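Short-chain dehydrogenase/reductase SDR (PDB 5IG2) binds NAD in a Rossmann-fold domain and is probably an oxidoreductase that acts on CH-OH groups with NAD or NADP as acceptor. Local coordinates at residues B[170-175]-B[193-198]; B[94-99]-B[248-253]. All coordinates share one frame; numbering follows the deposited sequence.

Interaction 1: B[170-175]-B[193-198]; sequences AVVSLT and LLCPAF. With NAD (nicotinamide-adenine-dinucleotide), chain F.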
# COMPACT_ATOMS: atom_id res chain seq x y z
N ALA B 170 -24.36 50.93 -27.12
CA ALA B 170 -24.37 52.25 -26.49
C ALA B 170 -23.06 52.51 -25.75
O ALA B 170 -22.48 53.60 -25.87
CB ALA B 170 -25.58 52.35 -25.55
N VAL B 171 -22.56 51.52 -25.00
CA VAL B 171 -21.28 51.69 -24.30
C VAL B 171 -20.15 51.90 -25.30
O VAL B 171 -19.28 52.76 -25.10
CB VAL B 171 -21.00 50.48 -23.38
CG1 VAL B 171 -19.58 50.57 -22.74
CG2 VAL B 171 -22.07 50.36 -22.31
N VAL B 172 -20.15 51.14 -26.40
CA VAL B 172 -19.10 51.29 -27.41
C VAL B 172 -19.05 52.74 -27.90
O VAL B 172 -18.00 53.39 -27.86
CB VAL B 172 -19.32 50.32 -28.58
CG1 VAL B 172 -18.44 50.71 -29.75
CG2 VAL B 172 -19.00 48.87 -28.15
N SER B 173 -20.18 53.26 -28.37
CA SER B 173 -20.17 54.59 -28.98
C SER B 173 -19.96 55.69 -27.95
O SER B 173 -19.29 56.70 -28.24
CB SER B 173 -21.45 54.84 -29.76
OG SER B 173 -21.40 56.13 -30.33
N LEU B 174 -20.53 55.55 -26.75
CA LEU B 174 -20.30 56.59 -25.75
C LEU B 174 -18.82 56.64 -25.39
O LEU B 174 -18.27 57.72 -25.18
CB LEU B 174 -21.16 56.38 -24.50
CG LEU B 174 -20.82 55.39 -23.39
CD1 LEU B 174 -19.77 55.91 -22.42
CD2 LEU B 174 -22.09 55.05 -22.61
N THR B 175 -18.15 55.48 -25.37
CA THR B 175 -16.74 55.46 -25.02
C THR B 175 -15.89 55.99 -26.17
O THR B 175 -14.91 56.71 -25.94
CB THR B 175 -16.32 54.04 -24.63
OG1 THR B 175 -17.23 53.53 -23.62
CG2 THR B 175 -14.87 54.01 -24.07
N LEU B 193 -11.81 50.87 -24.21
CA LEU B 193 -13.06 50.17 -24.44
C LEU B 193 -12.76 48.68 -24.49
O LEU B 193 -12.09 48.21 -25.41
CB LEU B 193 -13.71 50.65 -25.74
CG LEU B 193 -14.99 49.95 -26.22
CD1 LEU B 193 -16.13 50.13 -25.21
CD2 LEU B 193 -15.39 50.44 -27.62
N LEU B 194 -13.29 47.93 -23.51
CA LEU B 194 -13.02 46.50 -23.39
C LEU B 194 -14.17 45.69 -24.00
O LEU B 194 -15.32 45.81 -23.57
CB LEU B 194 -12.82 46.13 -21.92
CG LEU B 194 -12.64 44.65 -21.59
CD1 LEU B 194 -11.39 44.11 -22.25
CD2 LEU B 194 -12.57 44.47 -20.08
N CYS B 195 -13.85 44.84 -24.99
CA CYS B 195 -14.85 44.08 -25.75
C CYS B 195 -14.53 42.59 -25.79
O CYS B 195 -14.06 42.06 -26.81
CB CYS B 195 -14.95 44.61 -27.18
SG CYS B 195 -15.48 46.35 -27.30
N PRO B 196 -14.79 41.87 -24.70
CA PRO B 196 -14.48 40.43 -24.66
C PRO B 196 -15.59 39.58 -25.25
O PRO B 196 -16.74 39.99 -25.35
CB PRO B 196 -14.35 40.14 -23.15
CG PRO B 196 -14.42 41.48 -22.46
CD PRO B 196 -15.20 42.36 -23.38
N ALA B 197 -15.19 38.37 -25.66
CA ALA B 197 -16.14 37.30 -25.95
C ALA B 197 -16.38 36.51 -24.67
O ALA B 197 -15.99 36.92 -23.57
CB ALA B 197 -15.62 36.42 -27.09
N PHE B 198 -17.02 35.35 -24.78
CA PHE B 198 -17.48 34.64 -23.58
C PHE B 198 -16.31 34.22 -22.70
O PHE B 198 -15.33 33.65 -23.17
CB PHE B 198 -18.30 33.42 -23.98
CG PHE B 198 -19.46 33.73 -24.87
CD1 PHE B 198 -20.57 34.40 -24.38
CD2 PHE B 198 -19.44 33.36 -26.21
CE1 PHE B 198 -21.63 34.68 -25.20
CE2 PHE B 198 -20.49 33.64 -27.03
CZ PHE B 198 -21.60 34.30 -26.53
PA NAD F . -20.23 38.75 -13.19
O1A NAD F . -21.64 38.40 -12.91
O2A NAD F . -19.23 37.67 -12.74
O5B NAD F . -19.79 40.15 -12.58
C5B NAD F . -20.61 41.32 -12.74
C4B NAD F . -20.82 41.91 -11.37
O4B NAD F . -21.61 43.11 -11.49
C3B NAD F . -21.54 41.00 -10.36
O3B NAD F . -20.76 40.82 -9.18
C2B NAD F . -22.84 41.76 -10.05
O2B NAD F . -23.25 41.61 -8.70
C1B NAD F . -22.42 43.19 -10.33
N9A NAD F . -23.52 44.11 -10.59
C8A NAD F . -24.66 43.85 -11.32
N7A NAD F . -25.54 44.82 -11.28
C5A NAD F . -24.94 45.79 -10.49
C6A NAD F . -25.36 47.05 -10.05
N6A NAD F . -26.58 47.56 -10.29
N1A NAD F . -24.51 47.78 -9.30
C2A NAD F . -23.31 47.25 -8.99
N3A NAD F . -22.81 46.05 -9.32
C4A NAD F . -23.69 45.36 -10.07
O3 NAD F . -20.05 39.00 -14.75
PN NAD F . -18.82 39.57 -15.60
O1N NAD F . -17.60 39.66 -14.75
O2N NAD F . -18.77 38.78 -16.85
O5D NAD F . -19.39 41.02 -15.92
C5D NAD F . -18.51 42.17 -16.02
C4D NAD F . -18.80 42.87 -17.32
O4D NAD F . -18.30 42.09 -18.44
C3D NAD F . -20.28 43.13 -17.62
O3D NAD F . -20.44 44.46 -18.11
C2D NAD F . -20.60 42.12 -18.72
O2D NAD F . -21.67 42.58 -19.54
C1D NAD F . -19.26 42.13 -19.45
N1N NAD F . -18.99 40.96 -20.42
C2N NAD F . -18.98 39.71 -19.94
C3N NAD F . -18.70 38.65 -20.78
C7N NAD F . -18.51 37.24 -20.29
O7N NAD F . -18.59 36.31 -21.10
N7N NAD F . -18.37 37.05 -18.99
C4N NAD F . -18.43 38.91 -22.12
C5N NAD F . -18.43 40.21 -22.58
C6N NAD F . -18.73 41.24 -21.72

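Interaction 2: B[94-99]-B[248-253]; sequences LLFNNA and LTFEAI. With NAD (nicotinamide-adenine-dinucleotide), chain F.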
# COMPACT_ATOMS: atom_id res chain seq x y z
N LEU B 94 -7.70 55.33 -11.83
CA LEU B 94 -8.20 54.32 -12.75
C LEU B 94 -9.63 54.00 -12.38
O LEU B 94 -9.92 53.70 -11.22
CB LEU B 94 -7.31 53.07 -12.67
CG LEU B 94 -7.39 52.01 -13.76
CD1 LEU B 94 -7.36 52.65 -15.14
CD2 LEU B 94 -6.23 51.04 -13.58
N LEU B 95 -10.54 54.06 -13.36
CA LEU B 95 -11.94 53.73 -13.15
C LEU B 95 -12.33 52.64 -14.12
O LEU B 95 -12.17 52.81 -15.33
CB LEU B 95 -12.84 54.95 -13.33
CG LEU B 95 -14.35 54.65 -13.33
CD1 LEU B 95 -14.80 54.16 -11.95
CD2 LEU B 95 -15.16 55.87 -13.75
N PHE B 96 -12.86 51.54 -13.60
CA PHE B 96 -13.41 50.45 -14.41
C PHE B 96 -14.93 50.48 -14.27
O PHE B 96 -15.46 50.03 -13.25
CB PHE B 96 -12.86 49.09 -13.97
CG PHE B 96 -11.40 48.89 -14.23
CD1 PHE B 96 -10.45 49.30 -13.31
CD2 PHE B 96 -10.97 48.23 -15.37
CE1 PHE B 96 -9.10 49.09 -13.54
CE2 PHE B 96 -9.62 48.02 -15.60
CZ PHE B 96 -8.69 48.45 -14.68
N ASN B 97 -15.63 51.01 -15.28
CA ASN B 97 -17.10 50.96 -15.30
C ASN B 97 -17.47 49.61 -15.90
O ASN B 97 -17.67 49.46 -17.11
CB ASN B 97 -17.70 52.11 -16.10
CG ASN B 97 -17.45 53.48 -15.47
OD1 ASN B 97 -17.77 53.72 -14.30
ND2 ASN B 97 -16.89 54.39 -16.25
N ASN B 98 -17.58 48.61 -15.04
CA ASN B 98 -17.53 47.22 -15.46
C ASN B 98 -18.76 46.40 -15.07
O ASN B 98 -19.07 45.43 -15.77
CB ASN B 98 -16.26 46.56 -14.88
CG ASN B 98 -16.25 45.05 -15.01
OD1 ASN B 98 -16.03 44.50 -16.10
ND2 ASN B 98 -16.47 44.37 -13.90
N ALA B 99 -19.46 46.76 -14.00
CA ALA B 99 -20.70 46.06 -13.65
C ALA B 99 -21.61 45.95 -14.85
O ALA B 99 -21.71 46.87 -15.67
CB ALA B 99 -21.43 46.77 -12.50
N LEU B 248 -4.67 41.27 -20.12
CA LEU B 248 -4.70 42.00 -21.39
C LEU B 248 -5.21 43.42 -21.21
O LEU B 248 -4.73 44.34 -21.88
CB LEU B 248 -5.56 41.25 -22.41
CG LEU B 248 -5.07 39.85 -22.79
CD1 LEU B 248 -6.23 39.05 -23.38
CD2 LEU B 248 -3.91 39.95 -23.78
N THR B 249 -6.18 43.62 -20.33
CA THR B 249 -6.72 44.97 -20.13
C THR B 249 -5.65 45.90 -19.57
O THR B 249 -5.47 47.02 -20.06
CB THR B 249 -7.94 44.90 -19.22
OG1 THR B 249 -8.96 44.14 -19.88
CG2 THR B 249 -8.49 46.29 -18.90
N PHE B 250 -4.91 45.45 -18.55
CA PHE B 250 -3.88 46.31 -17.98
C PHE B 250 -2.75 46.58 -18.98
O PHE B 250 -2.19 47.68 -19.01
CB PHE B 250 -3.34 45.71 -16.68
CG PHE B 250 -4.15 46.09 -15.46
CD1 PHE B 250 -5.36 45.47 -15.19
CD2 PHE B 250 -3.70 47.08 -14.60
CE1 PHE B 250 -6.10 45.81 -14.07
CE2 PHE B 250 -4.43 47.43 -13.48
CZ PHE B 250 -5.64 46.79 -13.21
N GLU B 251 -2.39 45.59 -19.80
CA GLU B 251 -1.42 45.85 -20.86
C GLU B 251 -1.91 46.96 -21.78
O GLU B 251 -1.13 47.85 -22.16
CB GLU B 251 -1.14 44.57 -21.66
CG GLU B 251 -0.31 43.55 -20.92
CD GLU B 251 -0.23 42.21 -21.63
OE1 GLU B 251 -0.91 42.03 -22.67
OE2 GLU B 251 0.50 41.32 -21.14
N ALA B 252 -3.20 46.95 -22.15
CA ALA B 252 -3.72 48.00 -23.01
C ALA B 252 -3.69 49.35 -22.32
O ALA B 252 -3.32 50.36 -22.93
CB ALA B 252 -5.15 47.65 -23.45
N ILE B 253 -4.09 49.40 -21.04
CA ILE B 253 -4.04 50.66 -20.29
C ILE B 253 -2.62 51.20 -20.27
O ILE B 253 -2.40 52.41 -20.46
CB ILE B 253 -4.55 50.46 -18.85
CG1 ILE B 253 -6.00 49.99 -18.82
CG2 ILE B 253 -4.37 51.74 -18.05
CD1 ILE B 253 -6.43 49.53 -17.42
PA NAD F . -20.23 38.75 -13.19
O1A NAD F . -21.64 38.40 -12.91
O2A NAD F . -19.23 37.67 -12.74
O5B NAD F . -19.79 40.15 -12.58
C5B NAD F . -20.61 41.32 -12.74
C4B NAD F . -20.82 41.91 -11.37
O4B NAD F . -21.61 43.11 -11.49
C3B NAD F . -21.54 41.00 -10.36
O3B NAD F . -20.76 40.82 -9.18
C2B NAD F . -22.84 41.76 -10.05
O2B NAD F . -23.25 41.61 -8.70
C1B NAD F . -22.42 43.19 -10.33
N9A NAD F . -23.52 44.11 -10.59
C8A NAD F . -24.66 43.85 -11.32
N7A NAD F . -25.54 44.82 -11.28
C5A NAD F . -24.94 45.79 -10.49
C6A NAD F . -25.36 47.05 -10.05
N6A NAD F . -26.58 47.56 -10.29
N1A NAD F . -24.51 47.78 -9.30
C2A NAD F . -23.31 47.25 -8.99
N3A NAD F . -22.81 46.05 -9.32
C4A NAD F . -23.69 45.36 -10.07
O3 NAD F . -20.05 39.00 -14.75
PN NAD F . -18.82 39.57 -15.60
O1N NAD F . -17.60 39.66 -14.75
O2N NAD F . -18.77 38.78 -16.85
O5D NAD F . -19.39 41.02 -15.92
C5D NAD F . -18.51 42.17 -16.02
C4D NAD F . -18.80 42.87 -17.32
O4D NAD F . -18.30 42.09 -18.44
C3D NAD F . -20.28 43.13 -17.62
O3D NAD F . -20.44 44.46 -18.11
C2D NAD F . -20.60 42.12 -18.72
O2D NAD F . -21.67 42.58 -19.54
C1D NAD F . -19.26 42.13 -19.45
N1N NAD F . -18.99 40.96 -20.42
C2N NAD F . -18.98 39.71 -19.94
C3N NAD F . -18.70 38.65 -20.78
C7N NAD F . -18.51 37.24 -20.29
O7N NAD F . -18.59 36.31 -21.10
N7N NAD F . -18.37 37.05 -18.99
C4N NAD F . -18.43 38.91 -22.12
C5N NAD F . -18.43 40.21 -22.58
C6N NAD F . -18.73 41.24 -21.72

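Interaction 1: B[170-175]-B[193-198]
L193 lies over one flank of the 170-175 helix turn and meets three of its residues through its two terminal methyls and CB. With CG anti to the backbone N (chi1 175°), the isobutyl group extends from the strand to the helix. CD2 packs on the V172 side chain, 3.7 Å from V172 CG1, the two crossing at about a right angle. CD1 rests against V172 CA and points at the turn formed by V171 and T175, 4.3 Å from V171 CG1 and 3.9 Å from T175 OG1.

T175 turns its methyl to the strand, CG2 standing 3.9 Å from L193 CB. Its chi1 of -52° sets OG1 beside its own backbone N, within 2.6 Å of V171 O one helical turn back. That carbonyl also accepts the T175 backbone N-H; the two donors arrive from opposite faces of its plane, OG1 tilted 30° from it. OG1 in turn accepts a hydrogen bond from N148 ND2, so this buried hydroxyl has partners on helix and strand 144-149.

Strand 144-149, helix 162-185 and strand 189-194 form a beta-alpha-beta unit of the Rossmann-type SDR fold, and the L193 contact seats the helix against the second strand. Further along, C195 adds only a loose touch, SG lying 4.4 Å from V172 CG2. Past the strand the chain runs away from helix 162-185 and lines the cofactor pocket: P196 O is 3.3 Å from NAD C5N, and F198 CA is 3.2 Å from the carboxamide oxygen, NAD O7N. On the helix, S173 OG hydrogen-bonds S157 OG of the second subunit.

Interaction 2: B[94-99]-B[248-253]
F96 and L94, alternate residues of strand 94-97, face three side chains of helix 248-253. F96 CZ meets two of them, F250 CE1 and I253 CD1, each at 3.7 Å and about a right angle apart. The F96 and F250 rings meet obliquely, planes 34° apart. At the edge of the F96 ring, in its plane, T249 CG2 approaches CE2 at 3.9 Å. L94 and I253 reach tip to tip, CD1 to CD1 at 4.0 Å, while L94 CD2 lies 4.0 Å from F250 CE2. I253 reaches both strand residues through CD1, its CG1 lying beside the backbone N (chi1 -61°) and the chain running out extended to that methyl.

Strand 94-97 is the fourth strand in chain order, central in the parallel Rossmann sheet, and segment 248-253 packs on that sheet with its N-to-C direction 134° from that of the strand. Further out, F30 of helix 25-36 stacks on F96, F12 meets the F250 ring, and V147 of the adjoining strand touches both F96 and I253. T249 OG1 turns back to V245 O, leaving the methyl to the ring.

Just past the strand, N98 O accepts a 2.9 Å hydrogen bond from NAD O3D, and A99 CB lies 3.5 Å from adenine N3A of NAD. T20 OG1 bonds the backbone N of N98 and A99, while T149 OG1 bonds N98 OD1, both tying this turn to neighbouring strands.

The two contacts lie about 11 Å apart, centre to centre, on one parallel sheet. Interaction 1 is nested in sequence within the loop closed by interaction 2: strand 94-97 comes first, then helix 162-185 and strand 189-194, and finally helix 242-254. Strand 144-149 separates the two strands involved. They touch directly where L194 CD1 packs 3.4 Å from T249 OG1, so neighbouring residues of strand 189-194 serve different partners, L193 helix 162-185 and L194 helix 242-254. Beyond both strands the chain reaches NAD, 196-198 at the nicotinamide and 98-99 at ribose and adenine, so each contact includes a strand that runs on into residues lining one cofactor pocket.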